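PDB 5UAO: tryptophane-5-halogenase from Microbispora sp. ATCC PTA-5024, which probably uses reduced flavin to chlorinate a peptide tryptophan at the indole 5-position during biosynthesis of the lanthipeptide NAI-107. Local coordinates for residues V154-G159 against H163-K168. Residues are numbered along the deposited sequence; the frame is centred on the assembly and turned at random.
Sequences VPVYRG and HVSLMK
M167 brings its sulfur against the pyrrolidine of P155, the two side chains crossing at about a right angle, with SD of M167 3.6 Å from CG of P155 and as close to its CD. A bend at chi2 (-69°) sets SD beside the proline ring. One carbon earlier, CG of M167 meets CG2 of V156 at 3.9 Å, and W101 of strand 100-102 touches both residues. P155, at the centre of an inverse gamma turn, gives its carbonyl O to the backbone N of L166. Further along, Y157 and V164 form the antiparallel hydrogen-bonded pair: the bond from V164 N to Y157 O is 2.8 Å long, nearly straight (167°) and in the carbonyl plane, whereas the return bond from Y157 N to V164 O is more bent (136°). That same V164 O lies at the edge of the Y157 ring, 3.6 Å from CD1. L166 approaches the ring obliquely, its CD1 4.0 Å from CE1 of Y157, while the phenol OH bonds to the carbonyl of L498. On the face of the hairpin opposite Y157 and V164, H163 and R158 run side by side, pointing the same way, CG of the arginine 3.7 Å from NE2 of the imidazole, and the guanidinium continues to a salt bridge with E507. S165 turns OG anti to its own N, where it accepts from M167 N at 3.0 Å and also bonds to Y512. A valine here would lose both bonds and would probably leave the amide of M167 and the hydroxyl of Y512 without this partner. The ST turn begins at S165, the last residue of the second strand of a two-stranded antiparallel beta hairpin, whose V156, R158, H163 and S165 side chains share one face, with helix 505-514 packed against H163 and M167.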
loop_
_atom_site.group_PDB
_atom_site.type_symbol
_atom_site.label_atom_id
_atom_site.label_comp_id
_atom_site.label_asym_id
_atom_site.label_seq_id
_atom_site.Cartn_x
_atom_site.Cartn_y
_atom_site.Cartn_z
ATOM N N VAL A 154 -24.908 23.906 2.372
ATOM C CA VAL A 154 -24.534 22.797 1.506
ATOM C C VAL A 154 -24.302 23.338 0.084
ATOM O O VAL A 154 -24.871 24.358 -0.265
ATOM C CB VAL A 154 -25.586 21.667 1.495
ATOM C CG1 VAL A 154 -25.793 21.043 2.866
ATOM C CG2 VAL A 154 -26.954 22.145 0.976
ATOM N N PRO A 155 -23.467 22.666 -0.722
ATOM C CA PRO A 155 -23.018 23.269 -1.990
ATOM C C PRO A 155 -24.053 23.030 -3.153
ATOM O O PRO A 155 -23.797 22.329 -4.150
ATOM C CB PRO A 155 -21.652 22.614 -2.185
ATOM C CG PRO A 155 -21.820 21.210 -1.601
ATOM C CD PRO A 155 -22.718 21.415 -0.423
ATOM N N VAL A 156 -25.245 23.555 -2.919
ATOM C CA VAL A 156 -26.370 23.450 -3.842
ATOM C C VAL A 156 -26.892 24.884 -3.916
ATOM O O VAL A 156 -26.871 25.606 -2.896
ATOM C CB VAL A 156 -27.472 22.500 -3.355
ATOM C CG1 VAL A 156 -28.606 22.373 -4.409
ATOM C CG2 VAL A 156 -26.912 21.119 -3.049
ATOM N N TYR A 157 -27.328 25.296 -5.109
ATOM C CA TYR A 157 -27.592 26.725 -5.395
ATOM C C TYR A 157 -28.789 26.863 -6.300
ATOM O O TYR A 157 -28.948 26.094 -7.256
ATOM C CB TYR A 157 -26.399 27.327 -6.094
ATOM C CG TYR A 157 -25.114 27.175 -5.291
ATOM C CD1 TYR A 157 -24.321 26.021 -5.397
ATOM C CD2 TYR A 157 -24.703 28.182 -4.389
ATOM C CE1 TYR A 157 -23.160 25.887 -4.638
ATOM C CE2 TYR A 157 -23.536 28.045 -3.630
ATOM C CZ TYR A 157 -22.794 26.890 -3.733
ATOM O OH TYR A 157 -21.647 26.765 -2.999
ATOM N N ARG A 158 -29.682 27.781 -5.979
ATOM C CA ARG A 158 -30.720 28.101 -6.931
ATOM C C ARG A 158 -30.007 28.743 -8.122
ATOM O O ARG A 158 -29.274 29.706 -7.956
ATOM C CB ARG A 158 -31.778 28.997 -6.336
ATOM C CG ARG A 158 -33.071 28.251 -6.037
ATOM C CD ARG A 158 -33.998 29.076 -5.165
ATOM N NE ARG A 158 -33.319 29.614 -3.971
ATOM C CZ ARG A 158 -33.896 29.777 -2.778
ATOM N NH1 ARG A 158 -35.175 29.452 -2.586
ATOM N NH2 ARG A 158 -33.191 30.258 -1.759
ATOM N N GLY A 159 -30.137 28.110 -9.281
ATOM C CA GLY A 159 -29.625 28.645 -10.529
ATOM C C GLY A 159 -30.799 29.230 -11.271
ATOM O O GLY A 159 -31.956 29.032 -10.874
ATOM N N HIS A 163 -31.608 24.394 -10.274
ATOM C CA HIS A 163 -30.651 24.197 -9.191
ATOM C C HIS A 163 -29.376 23.767 -9.806
ATOM O O HIS A 163 -29.359 23.042 -10.793
ATOM C CB HIS A 163 -31.130 23.121 -8.236
ATOM C CG HIS A 163 -32.162 23.613 -7.291
ATOM N ND1 HIS A 163 -33.501 23.376 -7.475
ATOM C CD2 HIS A 163 -32.062 24.388 -6.184
ATOM C CE1 HIS A 163 -34.187 23.971 -6.514
ATOM N NE2 HIS A 163 -33.336 24.582 -5.709
ATOM N N VAL A 164 -28.290 24.257 -9.255
ATOM C CA VAL A 164 -26.990 23.872 -9.662
ATOM C C VAL A 164 -26.414 23.215 -8.393
ATOM O O VAL A 164 -26.391 23.835 -7.303
ATOM C CB VAL A 164 -26.231 25.134 -10.064
ATOM C CG1 VAL A 164 -24.742 24.862 -10.280
ATOM C CG2 VAL A 164 -26.876 25.751 -11.324
ATOM N N SER A 165 -26.004 21.963 -8.509
ATOM C CA SER A 165 -25.395 21.289 -7.375
ATOM C C SER A 165 -23.931 21.004 -7.653
ATOM O O SER A 165 -23.569 20.435 -8.681
ATOM C CB SER A 165 -26.158 19.994 -7.005
ATOM O OG SER A 165 -25.335 19.187 -6.150
ATOM N N LEU A 166 -23.068 21.368 -6.719
ATOM C CA LEU A 166 -21.697 20.920 -6.759
ATOM C C LEU A 166 -21.389 19.659 -5.944
ATOM O O LEU A 166 -20.227 19.320 -5.728
ATOM C CB LEU A 166 -20.801 22.049 -6.314
ATOM C CG LEU A 166 -21.020 23.406 -7.019
ATOM C CD1 LEU A 166 -19.977 24.383 -6.516
ATOM C CD2 LEU A 166 -20.903 23.281 -8.532
ATOM N N MET A 167 -22.417 18.948 -5.547
ATOM C CA MET A 167 -22.259 17.702 -4.783
ATOM C C MET A 167 -21.432 16.674 -5.563
ATOM O O MET A 167 -20.656 15.897 -4.997
ATOM C CB MET A 167 -23.638 17.165 -4.389
ATOM C CG MET A 167 -24.428 18.074 -3.388
ATOM S SD MET A 167 -23.774 18.193 -1.686
ATOM C CE MET A 167 -24.446 16.660 -1.076
ATOM N N LYS A 168 -21.537 16.716 -6.884
ATOM C CA LYS A 168 -20.813 15.752 -7.724
ATOM C C LYS A 168 -19.316 15.968 -7.734
ATOM O O LYS A 168 -18.560 15.057 -8.087
ATOM C CB LYS A 168 -21.355 15.774 -9.151
ATOM C CG LYS A 168 -21.034 17.073 -9.911
ATOM C CD LYS A 168 -21.591 16.996 -11.336
ATOM C CE LYS A 168 -20.548 16.426 -12.277
ATOM N NZ LYS A 168 -20.662 17.039 -13.633
#